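Local coordinates for protein dimethyl-sulfide monooxygenase (Hyphomicrobium sulfonivorans, PDB 6AK1) that oxidises dimethyl sulfide to methanethiol and formaldehyde with NADH and molecular oxygen, as the FMN-dependent large subunit of a two-component monooxygenase, at residues A237-T249 / A268-L280. Sequence-based numbering, arbitrary orientation.
Sequences AASNAEGMFILTT and AGRSRDSIKIFML
Arg270 reaches from the loop before strand 276-280 to the C-terminal end of the helix that finishes at Asn240, beside two parallel strands of the TIM barrel. The strands belong to a beta-alpha-beta unit whose crossover is helix 251-267, and their N-to-C directions differ by 26°. Parallel pairing is evident from five alternating backbone bonds, from Lys276 N to Glu242 O through to Leu280 N to Ile246 O.

Followed outward, Arg270 starts with CB directed at the helix end; CG carries the chain on, and Arg270 CD passes 3.6 Å from Ala238 O. The bend at chi3 (67°) beyond CD turns the guanidinium toward the helix end, with NE loosely near Ser239 O, not hydrogen-bonded, and Arg270 CZ 3.3 Å from Ala241 O. Arg270 NH1 donates to Ala238 O at 2.7 Å and also to Ala241 O; Arg270 NH2 donates to Ala241 O at 2.8 Å. Both carbonyl oxygens lie 7° from the guanidinium plane, and the two nitrogens approach Ala241 O from one face of its carbonyl. A methionine here would probably leave the carbonyls of Ala238 and Ala241 without these donors and untie the helix end from the loop.

On the sheet face toward helix 251-267, Ile275 CG2 touches Met244 CB at 3.7 Å, and the methionine bends CE back to Ile275 CD1. Ile246 CD1 rests against Ile277 CG2 at 3.6 Å. On the opposite face, the Phe278 ring has Lys276 O, of its own strand, over its centre. The Phe245 ring presents its edge to the other strand, with CD1 3.4 Å from Phe278 O and CE1 3.7 Å from Leu280 CB.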
loop_
_atom_site.group_PDB
_atom_site.type_symbol
_atom_site.label_atom_id
_atom_site.label_comp_id
_atom_site.label_asym_id
_atom_site.label_seq_id
_atom_site.Cartn_x
_atom_site.Cartn_y
_atom_site.Cartn_z
ATOM N N ALA A 237 2.845 -6.274 11.984
ATOM C CA ALA A 237 1.794 -6.152 10.976
ATOM C C ALA A 237 0.435 -6.547 11.537
ATOM O O ALA A 237 -0.557 -5.833 11.343
ATOM C CB ALA A 237 2.132 -7.008 9.752
ATOM N N ALA A 238 0.363 -7.694 12.224
ATOM C CA ALA A 238 -0.917 -8.176 12.736
ATOM C C ALA A 238 -1.497 -7.261 13.815
ATOM O O ALA A 238 -2.726 -7.171 13.963
ATOM C CB ALA A 238 -0.758 -9.598 13.281
ATOM N N SER A 239 -0.645 -6.591 14.593
ATOM C CA SER A 239 -1.172 -5.668 15.597
ATOM C C SER A 239 -1.803 -4.430 14.956
ATOM O O SER A 239 -2.851 -3.965 15.409
ATOM C CB SER A 239 -0.066 -5.258 16.569
ATOM O OG SER A 239 0.575 -6.396 17.098
ATOM N N ASN A 240 -1.204 -3.887 13.898
ATOM C CA ASN A 240 -1.607 -2.559 13.429
ATOM C C ASN A 240 -2.434 -2.553 12.149
ATOM O O ASN A 240 -3.266 -1.660 11.984
ATOM C CB ASN A 240 -0.369 -1.686 13.202
ATOM C CG ASN A 240 0.364 -1.388 14.479
ATOM O OD1 ASN A 240 -0.067 -0.548 15.272
ATOM N ND2 ASN A 240 1.467 -2.085 14.702
ATOM N N ALA A 241 -2.235 -3.519 11.254
ATOM C CA ALA A 241 -2.798 -3.439 9.911
ATOM C C ALA A 241 -4.316 -3.532 9.938
ATOM O O ALA A 241 -4.886 -4.406 10.596
ATOM C CB ALA A 241 -2.224 -4.545 9.019
ATOM N N GLU A 242 -4.973 -2.620 9.229
ATOM C CA GLU A 242 -6.364 -2.827 8.856
ATOM C C GLU A 242 -6.505 -3.409 7.457
ATOM O O GLU A 242 -7.471 -4.127 7.194
ATOM C CB GLU A 242 -7.144 -1.518 8.969
ATOM C CG GLU A 242 -7.037 -0.889 10.359
ATOM C CD GLU A 242 -7.692 0.487 10.448
ATOM O OE1 GLU A 242 -8.888 0.563 10.814
ATOM O OE2 GLU A 242 -6.999 1.490 10.144
ATOM N N GLY A 243 -5.563 -3.118 6.563
ATOM C CA GLY A 243 -5.425 -3.818 5.298
ATOM C C GLY A 243 -4.014 -4.371 5.226
ATOM O O GLY A 243 -3.056 -3.652 5.547
ATOM N N MET A 244 -3.855 -5.642 4.861
ATOM C CA MET A 244 -2.532 -6.242 4.769
ATOM C C MET A 244 -2.284 -6.690 3.340
ATOM O O MET A 244 -3.114 -7.391 2.749
ATOM C CB MET A 244 -2.374 -7.412 5.739
ATOM C CG MET A 244 -0.912 -7.685 6.067
ATOM S SD MET A 244 -0.691 -9.004 7.270
ATOM C CE MET A 244 -1.446 -8.243 8.711
ATOM N N PHE A 245 -1.144 -6.275 2.791
ATOM C CA PHE A 245 -0.802 -6.476 1.387
ATOM C C PHE A 245 0.216 -7.617 1.331
ATOM O O PHE A 245 1.334 -7.485 1.841
ATOM C CB PHE A 245 -0.266 -5.167 0.803
ATOM C CG PHE A 245 0.134 -5.236 -0.642
ATOM C CD1 PHE A 245 -0.388 -6.207 -1.503
ATOM C CD2 PHE A 245 1.044 -4.322 -1.153
ATOM C CE1 PHE A 245 -0.011 -6.254 -2.851
ATOM C CE2 PHE A 245 1.423 -4.363 -2.496
ATOM C CZ PHE A 245 0.893 -5.334 -3.347
ATOM N N ILE A 246 -0.181 -8.751 0.741
ATOM C CA ILE A 246 0.639 -9.952 0.767
ATOM C C ILE A 246 1.077 -10.329 -0.640
ATOM O O ILE A 246 0.465 -9.963 -1.646
ATOM C CB ILE A 246 -0.078 -11.144 1.430
ATOM C CG1 ILE A 246 -1.322 -11.545 0.629
ATOM C CG2 ILE A 246 -0.417 -10.839 2.877
ATOM C CD1 ILE A 246 -1.866 -12.900 1.027
ATOM N N LEU A 247 2.159 -11.093 -0.690
ATOM C CA LEU A 247 2.685 -11.663 -1.921
ATOM C C LEU A 247 2.554 -13.178 -1.811
ATOM O O LEU A 247 3.236 -13.801 -0.994
ATOM C CB LEU A 247 4.135 -11.236 -2.125
ATOM C CG LEU A 247 4.823 -11.756 -3.376
ATOM C CD1 LEU A 247 4.009 -11.361 -4.593
ATOM C CD2 LEU A 247 6.245 -11.197 -3.458
ATOM N N THR A 248 1.656 -13.774 -2.597
ATOM C CA THR A 248 1.495 -15.224 -2.592
ATOM C C THR A 248 1.423 -15.754 -4.018
ATOM O O THR A 248 0.806 -15.135 -4.892
ATOM C CB THR A 248 0.248 -15.656 -1.798
ATOM O OG1 THR A 248 0.039 -17.066 -1.972
ATOM C CG2 THR A 248 -0.987 -14.885 -2.241
ATOM N N THR A 249 2.058 -16.911 -4.247
ATOM C CA THR A 249 2.259 -17.425 -5.593
ATOM C C THR A 249 1.363 -18.600 -5.933
ATOM O O THR A 249 1.378 -19.052 -7.079
ATOM C CB THR A 249 3.733 -17.813 -5.811
ATOM O OG1 THR A 249 4.164 -18.743 -4.807
ATOM C CG2 THR A 249 4.618 -16.579 -5.750
ATOM N N ALA A 268 -3.233 -10.933 18.881
ATOM C CA ALA A 268 -3.042 -9.536 19.245
ATOM C C ALA A 268 -4.292 -8.898 19.838
ATOM O O ALA A 268 -4.301 -7.687 20.055
ATOM C CB ALA A 268 -2.580 -8.723 18.026
ATOM N N GLY A 269 -5.339 -9.673 20.100
ATOM C CA GLY A 269 -6.538 -9.135 20.709
ATOM C C GLY A 269 -7.602 -8.658 19.745
ATOM O O GLY A 269 -8.535 -7.966 20.167
ATOM N N ARG A 270 -7.500 -9.010 18.469
ATOM C CA ARG A 270 -8.424 -8.543 17.446
ATOM C C ARG A 270 -9.218 -9.727 16.899
ATOM O O ARG A 270 -9.018 -10.878 17.302
ATOM C CB ARG A 270 -7.648 -7.810 16.349
ATOM C CG ARG A 270 -6.600 -6.830 16.882
ATOM C CD ARG A 270 -5.708 -6.274 15.749
ATOM N NE ARG A 270 -6.435 -5.422 14.799
ATOM C CZ ARG A 270 -5.945 -5.041 13.621
ATOM N NH1 ARG A 270 -4.732 -5.435 13.261
ATOM N NH2 ARG A 270 -6.661 -4.273 12.802
ATOM N N SER A 271 -10.137 -9.439 15.983
ATOM C CA SER A 271 -10.918 -10.468 15.307
ATOM C C SER A 271 -10.198 -10.973 14.062
ATOM O O SER A 271 -9.341 -10.296 13.491
ATOM C CB SER A 271 -12.289 -9.934 14.897
ATOM O OG SER A 271 -12.980 -9.432 16.011
ATOM N N ARG A 272 -10.595 -12.171 13.618
ATOM C CA ARG A 272 -10.042 -12.715 12.384
ATOM C C ARG A 272 -10.405 -11.853 11.177
ATOM O O ARG A 272 -9.650 -11.813 10.198
ATOM C CB ARG A 272 -10.519 -14.154 12.190
ATOM C CG ARG A 272 -10.191 -15.050 13.370
ATOM C CD ARG A 272 -10.543 -16.513 13.095
ATOM N NE ARG A 272 -9.683 -17.122 12.083
ATOM C CZ ARG A 272 -8.451 -17.564 12.321
ATOM N NH1 ARG A 272 -7.924 -17.458 13.535
ATOM N NH2 ARG A 272 -7.737 -18.105 11.347
ATOM N N ASP A 273 -11.538 -11.152 11.226
ATOM C CA ASP A 273 -11.958 -10.292 10.130
ATOM C C ASP A 273 -11.576 -8.825 10.341
ATOM O O ASP A 273 -12.064 -7.958 9.615
ATOM C CB ASP A 273 -13.469 -10.427 9.901
ATOM C CG ASP A 273 -14.299 -9.944 11.083
ATOM O OD1 ASP A 273 -13.752 -9.837 12.201
ATOM O OD2 ASP A 273 -15.508 -9.673 10.894
ATOM N N SER A 274 -10.715 -8.531 11.314
ATOM C CA SER A 274 -10.269 -7.165 11.559
ATOM C C SER A 274 -9.266 -6.686 10.520
ATOM O O SER A 274 -9.099 -5.473 10.346
ATOM C CB SER A 274 -9.633 -7.056 12.949
ATOM O OG SER A 274 -10.607 -7.218 13.971
ATOM N N ILE A 275 -8.598 -7.609 9.838
ATOM C CA ILE A 275 -7.602 -7.296 8.826
ATOM C C ILE A 275 -8.152 -7.752 7.489
ATOM O O ILE A 275 -8.573 -8.907 7.351
ATOM C CB ILE A 275 -6.260 -7.989 9.120
ATOM C CG1 ILE A 275 -5.823 -7.724 10.563
ATOM C CG2 ILE A 275 -5.191 -7.561 8.115
ATOM C CD1 ILE A 275 -4.497 -8.404 10.938
ATOM N N LYS A 276 -8.155 -6.859 6.511
ATOM C CA LYS A 276 -8.520 -7.215 5.151
ATOM C C LYS A 276 -7.235 -7.509 4.396
ATOM O O LYS A 276 -6.288 -6.723 4.463
ATOM C CB LYS A 276 -9.314 -6.094 4.489
ATOM C CG LYS A 276 -10.448 -5.582 5.347
ATOM C CD LYS A 276 -11.426 -6.697 5.671
ATOM C CE LYS A 276 -12.360 -6.277 6.802
ATOM N NZ LYS A 276 -13.401 -7.306 7.093
ATOM N N ILE A 277 -7.186 -8.654 3.718
ATOM C CA ILE A 277 -5.949 -9.163 3.135
ATOM C C ILE A 277 -6.023 -9.012 1.616
ATOM O O ILE A 277 -6.937 -9.533 0.967
ATOM C CB ILE A 277 -5.695 -10.622 3.548
ATOM C CG1 ILE A 277 -5.615 -10.726 5.079
ATOM C CG2 ILE A 277 -4.427 -11.135 2.907
ATOM C CD1 ILE A 277 -5.393 -12.131 5.611
ATOM N N PHE A 278 -5.061 -8.297 1.053
ATOM C CA PHE A 278 -5.014 -8.024 -0.372
ATOM C C PHE A 278 -3.755 -8.658 -0.931
ATOM O O PHE A 278 -2.673 -8.500 -0.356
ATOM C CB PHE A 278 -5.009 -6.514 -0.653
ATOM C CG PHE A 278 -6.084 -5.762 0.062
ATOM C CD1 PHE A 278 -7.385 -6.237 0.070
ATOM C CD2 PHE A 278 -5.793 -4.581 0.742
ATOM C CE1 PHE A 278 -8.396 -5.539 0.743
ATOM C CE2 PHE A 278 -6.793 -3.871 1.408
ATOM C CZ PHE A 278 -8.098 -4.356 1.414
ATOM N N MET A 279 -3.885 -9.364 -2.041
ATOM C CA MET A 279 -2.741 -10.019 -2.645
ATOM C C MET A 279 -2.390 -9.331 -3.953
ATOM O O MET A 279 -3.256 -8.814 -4.654
ATOM C CB MET A 279 -3.006 -11.509 -2.893
ATOM C CG MET A 279 -4.192 -11.785 -3.813
ATOM S SD MET A 279 -4.379 -13.524 -4.261
ATOM C CE MET A 279 -3.166 -13.676 -5.580
ATOM N N LEU A 280 -1.110 -9.329 -4.271
ATOM C CA LEU A 280 -0.651 -8.822 -5.552
ATOM C C LEU A 280 -1.092 -9.769 -6.667
ATOM O O LEU A 280 -0.981 -10.992 -6.539
ATOM C CB LEU A 280 0.869 -8.659 -5.533
ATOM C CG LEU A 280 1.570 -8.397 -6.871
ATOM C CD1 LEU A 280 1.152 -7.040 -7.372
ATOM C CD2 LEU A 280 3.071 -8.455 -6.708
HETATM O O HOH W 1 0.247 -12.243 -4.488
#